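Local coordinates for protein putative phosphomannomutase (Thermus thermophilus, PDB 1TUO) that probably acts as a magnesium-dependent phosphosugar mutase of the phosphohexose mutase family, isomerising sugar phosphates by moving the phosphate between positions, at residues Arg403-Leu408 with Trp421-Ala426; Gly48-Val53 with Gly76-Leu81. All coordinates share one frame; numbering follows the deposited sequence.

Contact 1: residues Arg403-Leu408 with Trp421-Ala426; sequences RPLAGL and WLYEEA
Arg403 lies across the six-membered part of the Trp421 indole, touching it with backbone and aliphatic side chain alike. Its CB sits 3.3 Å from Trp421 CH2, CG follows near CH2 and CZ2, and CD is still 3.6 Å from Trp421 CH2; from there the extended chain carries the guanidinium past the ring, its plane tilted 34° from that of the indole. CG of Arg403 stands anti to its own carbonyl carbon (chi1 -50°), which keeps the methylenes along the ring. The backbone takes part as well: Arg403 N lies 3.3 Å above the ring plane, displaced toward the rim, and Arg403 O is over a face too, 3.2 Å from Trp421 CZ3. Leu405 arrives differently, its CD1 meeting the indole at the edge, in the ring plane, 3.9 Å from Trp421 CZ3. The contact belongs to the C-terminal domain of the phosphohexomutase fold, where the loop leading to strand 410-414 folds back beside strand 419-423 of an antiparallel sheet. Trp421 also packs edge-to-face with Phe430, and Leu405 and Leu408 reach Leu454 on helix 448-459. With an alanine in place of Trp421, the Arg403 methylenes would probably lose the surface they lie on, leaving that end of the loop freer to move. Tyr423 directs its hydroxyl at the same loop, OH standing 3.0 Å from Arg403 O and also close to Leu405 CG. At the end of the type II' turn from Leu405 to Leu408, CB of Leu408 approaches Tyr423 CD1 obliquely at 3.7 Å, while Leu408 CD1 meets Ala426 CB at 3.5 Å.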
loop_
_atom_site.group_PDB
_atom_site.type_symbol
_atom_site.label_atom_id
_atom_site.label_comp_id
_atom_site.label_asym_id
_atom_site.label_seq_id
_atom_site.Cartn_x
_atom_site.Cartn_y
_atom_site.Cartn_z
ATOM N N ARG A 403 -13.662 23.965 16.759
ATOM C CA ARG A 403 -13.377 24.114 18.183
ATOM C C ARG A 403 -11.867 24.155 18.405
ATOM O O ARG A 403 -11.171 23.168 18.162
ATOM C CB ARG A 403 -13.976 22.943 18.966
ATOM C CG ARG A 403 -15.437 22.651 18.652
ATOM C CD ARG A 403 -15.933 21.435 19.424
ATOM N NE ARG A 403 -17.304 21.070 19.072
ATOM C CZ ARG A 403 -17.989 20.083 19.645
ATOM N NH1 ARG A 403 -17.433 19.353 20.603
ATOM N NH2 ARG A 403 -19.231 19.827 19.263
ATOM N N PRO A 404 -11.341 25.301 18.869
ATOM C CA PRO A 404 -9.902 25.440 19.117
ATOM C C PRO A 404 -9.415 24.436 20.159
ATOM O O PRO A 404 -10.113 24.159 21.133
ATOM C CB PRO A 404 -9.773 26.885 19.586
ATOM C CG PRO A 404 -11.081 27.127 20.280
ATOM C CD PRO A 404 -12.066 26.502 19.318
ATOM N N LEU A 405 -8.220 23.891 19.948
ATOM C CA LEU A 405 -7.655 22.904 20.864
ATOM C C LEU A 405 -6.267 23.320 21.336
ATOM O O LEU A 405 -5.472 23.856 20.565
ATOM C CB LEU A 405 -7.593 21.540 20.178
ATOM C CG LEU A 405 -8.914 21.061 19.568
ATOM C CD1 LEU A 405 -8.705 19.716 18.902
ATOM C CD2 LEU A 405 -9.982 20.962 20.649
ATOM N N ALA A 406 -5.977 23.056 22.607
ATOM C CA ALA A 406 -4.700 23.447 23.184
ATOM C C ALA A 406 -4.670 24.971 23.111
ATOM O O ALA A 406 -5.703 25.617 23.285
ATOM C CB ALA A 406 -3.547 22.848 22.395
ATOM N N GLY A 407 -3.504 25.548 22.850
ATOM C CA GLY A 407 -3.418 26.995 22.772
ATOM C C GLY A 407 -3.298 27.484 21.343
ATOM O O GLY A 407 -2.650 28.501 21.076
ATOM N N LEU A 408 -3.929 26.762 20.421
ATOM C CA LEU A 408 -3.869 27.114 19.007
ATOM C C LEU A 408 -5.118 27.816 18.485
ATOM O O LEU A 408 -6.246 27.397 18.754
ATOM C CB LEU A 408 -3.614 25.860 18.168
ATOM C CG LEU A 408 -2.451 24.960 18.593
ATOM C CD1 LEU A 408 -2.293 23.842 17.571
ATOM C CD2 LEU A 408 -1.167 25.768 18.698
ATOM N N TRP A 421 -9.866 20.444 11.058
ATOM C CA TRP A 421 -9.723 21.768 11.647
ATOM C C TRP A 421 -8.318 22.246 11.329
ATOM O O TRP A 421 -7.331 21.570 11.630
ATOM C CB TRP A 421 -9.943 21.731 13.163
ATOM C CG TRP A 421 -11.385 21.571 13.553
ATOM C CD1 TRP A 421 -12.477 21.863 12.786
ATOM C CD2 TRP A 421 -11.891 21.126 14.817
ATOM N NE1 TRP A 421 -13.631 21.628 13.494
ATOM C CE2 TRP A 421 -13.301 21.175 14.743
ATOM C CE3 TRP A 421 -11.291 20.690 16.008
ATOM C CZ2 TRP A 421 -14.122 20.805 15.814
ATOM C CZ3 TRP A 421 -12.110 20.320 17.074
ATOM C CH2 TRP A 421 -13.510 20.381 16.967
ATOM N N LEU A 422 -8.230 23.414 10.709
ATOM C CA LEU A 422 -6.943 23.965 10.322
ATOM C C LEU A 422 -6.413 24.946 11.352
ATOM O O LEU A 422 -7.164 25.748 11.899
ATOM C CB LEU A 422 -7.069 24.665 8.969
ATOM C CG LEU A 422 -7.753 23.870 7.853
ATOM C CD1 LEU A 422 -7.825 24.732 6.599
ATOM C CD2 LEU A 422 -6.991 22.581 7.583
ATOM N N TYR A 423 -5.113 24.869 11.607
ATOM C CA TYR A 423 -4.450 25.754 12.553
ATOM C C TYR A 423 -3.155 26.205 11.912
ATOM O O TYR A 423 -2.753 25.685 10.872
ATOM C CB TYR A 423 -4.114 25.011 13.850
ATOM C CG TYR A 423 -5.307 24.466 14.589
ATOM C CD1 TYR A 423 -6.078 25.288 15.411
ATOM C CD2 TYR A 423 -5.673 23.128 14.464
ATOM C CE1 TYR A 423 -7.178 24.787 16.089
ATOM C CE2 TYR A 423 -6.771 22.620 15.136
ATOM C CZ TYR A 423 -7.520 23.457 15.949
ATOM O OH TYR A 423 -8.597 22.946 16.627
ATOM N N GLU A 424 -2.504 27.183 12.528
ATOM C CA GLU A 424 -1.229 27.648 12.024
ATOM C C GLU A 424 -0.235 26.601 12.515
ATOM O O GLU A 424 -0.085 26.398 13.721
ATOM C CB GLU A 424 -0.888 29.018 12.617
ATOM C CG GLU A 424 0.440 29.593 12.149
ATOM C CD GLU A 424 0.430 29.990 10.682
ATOM O OE1 GLU A 424 1.486 30.424 10.177
ATOM O OE2 GLU A 424 -0.633 29.870 10.035
ATOM N N GLU A 425 0.413 25.911 11.581
ATOM C CA GLU A 425 1.399 24.889 11.924
ATOM C C GLU A 425 0.827 23.592 12.516
ATOM O O GLU A 425 1.581 22.741 12.987
ATOM C CB GLU A 425 2.437 25.477 12.887
ATOM C CG GLU A 425 3.169 26.695 12.339
ATOM C CD GLU A 425 4.125 27.307 13.347
ATOM O OE1 GLU A 425 4.998 26.575 13.860
ATOM O OE2 GLU A 425 4.003 28.518 13.625
ATOM N N ALA A 426 -0.494 23.434 12.492
ATOM C CA ALA A 426 -1.118 22.219 13.014
ATOM C C ALA A 426 -2.462 21.919 12.346
ATOM O O ALA A 426 -3.183 22.828 11.935
ATOM C CB ALA A 426 -1.299 22.327 14.523
#

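Contact 2: residues Gly48-Val53 with Gly76-Leu81; sequences GGLVVV and GLKVVL
A right-handed beta-alpha-beta crossover brings strands 50-55 and 78-82 side by side as parallel neighbours, with helix 61-75 linking them. Leu50 pairs with Lys78, Val51 with Val79, Val52 with Val80 and Val53 with Leu81. The ladder opens with Lys78 N giving its hydrogen to Gly49 O at 3.0 Å, a bond tilted 27° from the carbonyl plane. It continues through Val51 N to Lys78 O (2.8 Å), Val80 N to Val51 O and Val53 N to Val80 O, these three running nearly along the C=O axis. On one face Leu50, with CG anti to the backbone N (chi1 170°), brings CD1 alongside the Lys78 methylenes and to 3.7 Å from Val80 CG2. This is part of the sheet of alpha/beta/alpha domain I, in which strand 102-106 flanks 50-55 on its other edge, and Val52 packs on Leu91, Ala94 and Val95 of helix 88-97. The other face carries Val51, Val53, Val79 and Leu81: Val53 CG1 meets Leu81 CD1 at 3.8 Å, and Val53, Val79 and Leu81 all touch Ser69 of the crossover helix. At the start of the pairing, Gly76 ends that helix in a Schellman motif, and Leu77 then reaches back, its CD1 3.7 Å from Gly48 CA and its CG beside Val51 CG2.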
loop_
_atom_site.group_PDB
_atom_site.type_symbol
_atom_site.label_atom_id
_atom_site.label_comp_id
_atom_site.label_asym_id
_atom_site.label_seq_id
_atom_site.Cartn_x
_atom_site.Cartn_y
_atom_site.Cartn_z
ATOM N N GLY A 48 -15.439 -11.139 -21.829
ATOM C CA GLY A 48 -14.623 -12.207 -21.277
ATOM C C GLY A 48 -13.145 -11.865 -21.310
ATOM O O GLY A 48 -12.762 -10.700 -21.177
ATOM N N GLY A 49 -12.307 -12.881 -21.486
ATOM C CA GLY A 49 -10.877 -12.652 -21.534
ATOM C C GLY A 49 -10.100 -13.440 -20.499
ATOM O O GLY A 49 -10.591 -14.415 -19.937
ATOM N N LEU A 50 -8.870 -13.006 -20.259
ATOM C CA LEU A 50 -7.988 -13.642 -19.289
ATOM C C LEU A 50 -8.113 -12.971 -17.923
ATOM O O LEU A 50 -8.252 -11.753 -17.825
ATOM C CB LEU A 50 -6.541 -13.527 -19.760
ATOM C CG LEU A 50 -5.470 -13.920 -18.744
ATOM C CD1 LEU A 50 -5.527 -15.411 -18.502
ATOM C CD2 LEU A 50 -4.093 -13.508 -19.277
ATOM N N VAL A 51 -8.072 -13.774 -16.869
ATOM C CA VAL A 51 -8.147 -13.236 -15.513
ATOM C C VAL A 51 -6.977 -13.819 -14.753
ATOM O O VAL A 51 -6.714 -15.016 -14.848
ATOM C CB VAL A 51 -9.436 -13.663 -14.773
ATOM C CG1 VAL A 51 -9.437 -13.074 -13.356
ATOM C CG2 VAL A 51 -10.661 -13.190 -15.539
ATOM N N VAL A 52 -6.275 -12.970 -14.010
ATOM C CA VAL A 52 -5.145 -13.425 -13.212
ATOM C C VAL A 52 -5.582 -13.419 -11.757
ATOM O O VAL A 52 -6.180 -12.450 -11.291
ATOM C CB VAL A 52 -3.927 -12.503 -13.392
ATOM C CG1 VAL A 52 -2.728 -13.080 -12.660
ATOM C CG2 VAL A 52 -3.603 -12.359 -14.880
ATOM N N VAL A 53 -5.312 -14.514 -11.055
ATOM C CA VAL A 53 -5.684 -14.635 -9.645
ATOM C C VAL A 53 -4.425 -14.812 -8.803
ATOM O O VAL A 53 -3.486 -15.491 -9.213
ATOM C CB VAL A 53 -6.600 -15.863 -9.415
ATOM C CG1 VAL A 53 -6.938 -16.000 -7.921
ATOM C CG2 VAL A 53 -7.882 -15.712 -10.223
ATOM N N GLY A 76 -15.953 -19.901 -18.370
ATOM C CA GLY A 76 -15.513 -19.529 -19.707
ATOM C C GLY A 76 -14.356 -18.547 -19.781
ATOM O O GLY A 76 -13.870 -18.235 -20.872
ATOM N N LEU A 77 -13.918 -18.035 -18.637
ATOM C CA LEU A 77 -12.794 -17.109 -18.628
ATOM C C LEU A 77 -11.501 -17.905 -18.694
ATOM O O LEU A 77 -11.440 -19.034 -18.207
ATOM C CB LEU A 77 -12.779 -16.271 -17.340
ATOM C CG LEU A 77 -13.853 -15.207 -17.102
ATOM C CD1 LEU A 77 -13.907 -14.271 -18.302
ATOM C CD2 LEU A 77 -15.196 -15.853 -16.875
ATOM N N LYS A 78 -10.472 -17.340 -19.317
ATOM C CA LYS A 78 -9.188 -18.027 -19.342
ATOM C C LYS A 78 -8.587 -17.596 -18.011
ATOM O O LYS A 78 -8.647 -16.422 -17.664
ATOM C CB LYS A 78 -8.312 -17.534 -20.493
ATOM C CG LYS A 78 -6.990 -18.283 -20.600
ATOM C CD LYS A 78 -6.207 -17.860 -21.832
ATOM C CE LYS A 78 -4.986 -18.744 -22.032
ATOM N NZ LYS A 78 -4.280 -18.427 -23.305
ATOM N N VAL A 79 -8.016 -18.526 -17.256
ATOM C CA VAL A 79 -7.468 -18.154 -15.956
ATOM C C VAL A 79 -6.017 -18.545 -15.730
ATOM O O VAL A 79 -5.569 -19.605 -16.165
ATOM C CB VAL A 79 -8.303 -18.784 -14.808
ATOM C CG1 VAL A 79 -7.724 -18.387 -13.454
ATOM C CG2 VAL A 79 -9.754 -18.348 -14.907
ATOM N N VAL A 80 -5.293 -17.665 -15.046
ATOM C CA VAL A 80 -3.908 -17.907 -14.673
ATOM C C VAL A 80 -3.816 -17.635 -13.178
ATOM O O VAL A 80 -4.134 -16.541 -12.721
ATOM C CB VAL A 80 -2.922 -16.960 -15.394
ATOM C CG1 VAL A 80 -1.554 -17.024 -14.718
ATOM C CG2 VAL A 80 -2.796 -17.355 -16.861
ATOM N N LEU A 81 -3.410 -18.646 -12.418
ATOM C CA LEU A 81 -3.249 -18.492 -10.979
ATOM C C LEU A 81 -1.751 -18.342 -10.753
ATOM O O LEU A 81 -0.966 -19.148 -11.244
ATOM C CB LEU A 81 -3.759 -19.734 -10.237
ATOM C CG LEU A 81 -3.460 -19.775 -8.730
ATOM C CD1 LEU A 81 -4.242 -18.681 -8.016
ATOM C CD2 LEU A 81 -3.829 -21.151 -8.160
#

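How the contacts relate
Contact 1 and contact 2 stand on opposite sides of the chain's centre, in different domains, their own centres about 52 Å apart; they do not touch and hold no element in common. Contact 2 is a largely buried pairing of two neighbouring strands in domain I, where regular backbone hydrogen bonds set the register and aliphatic side chains fill both faces. Contact 1 is only partly buried and fastens a loop beside a strand of the C-terminal domain; aromatic rings lying against methylenes, methyls and backbone atoms do the work, and its arginine is exposed.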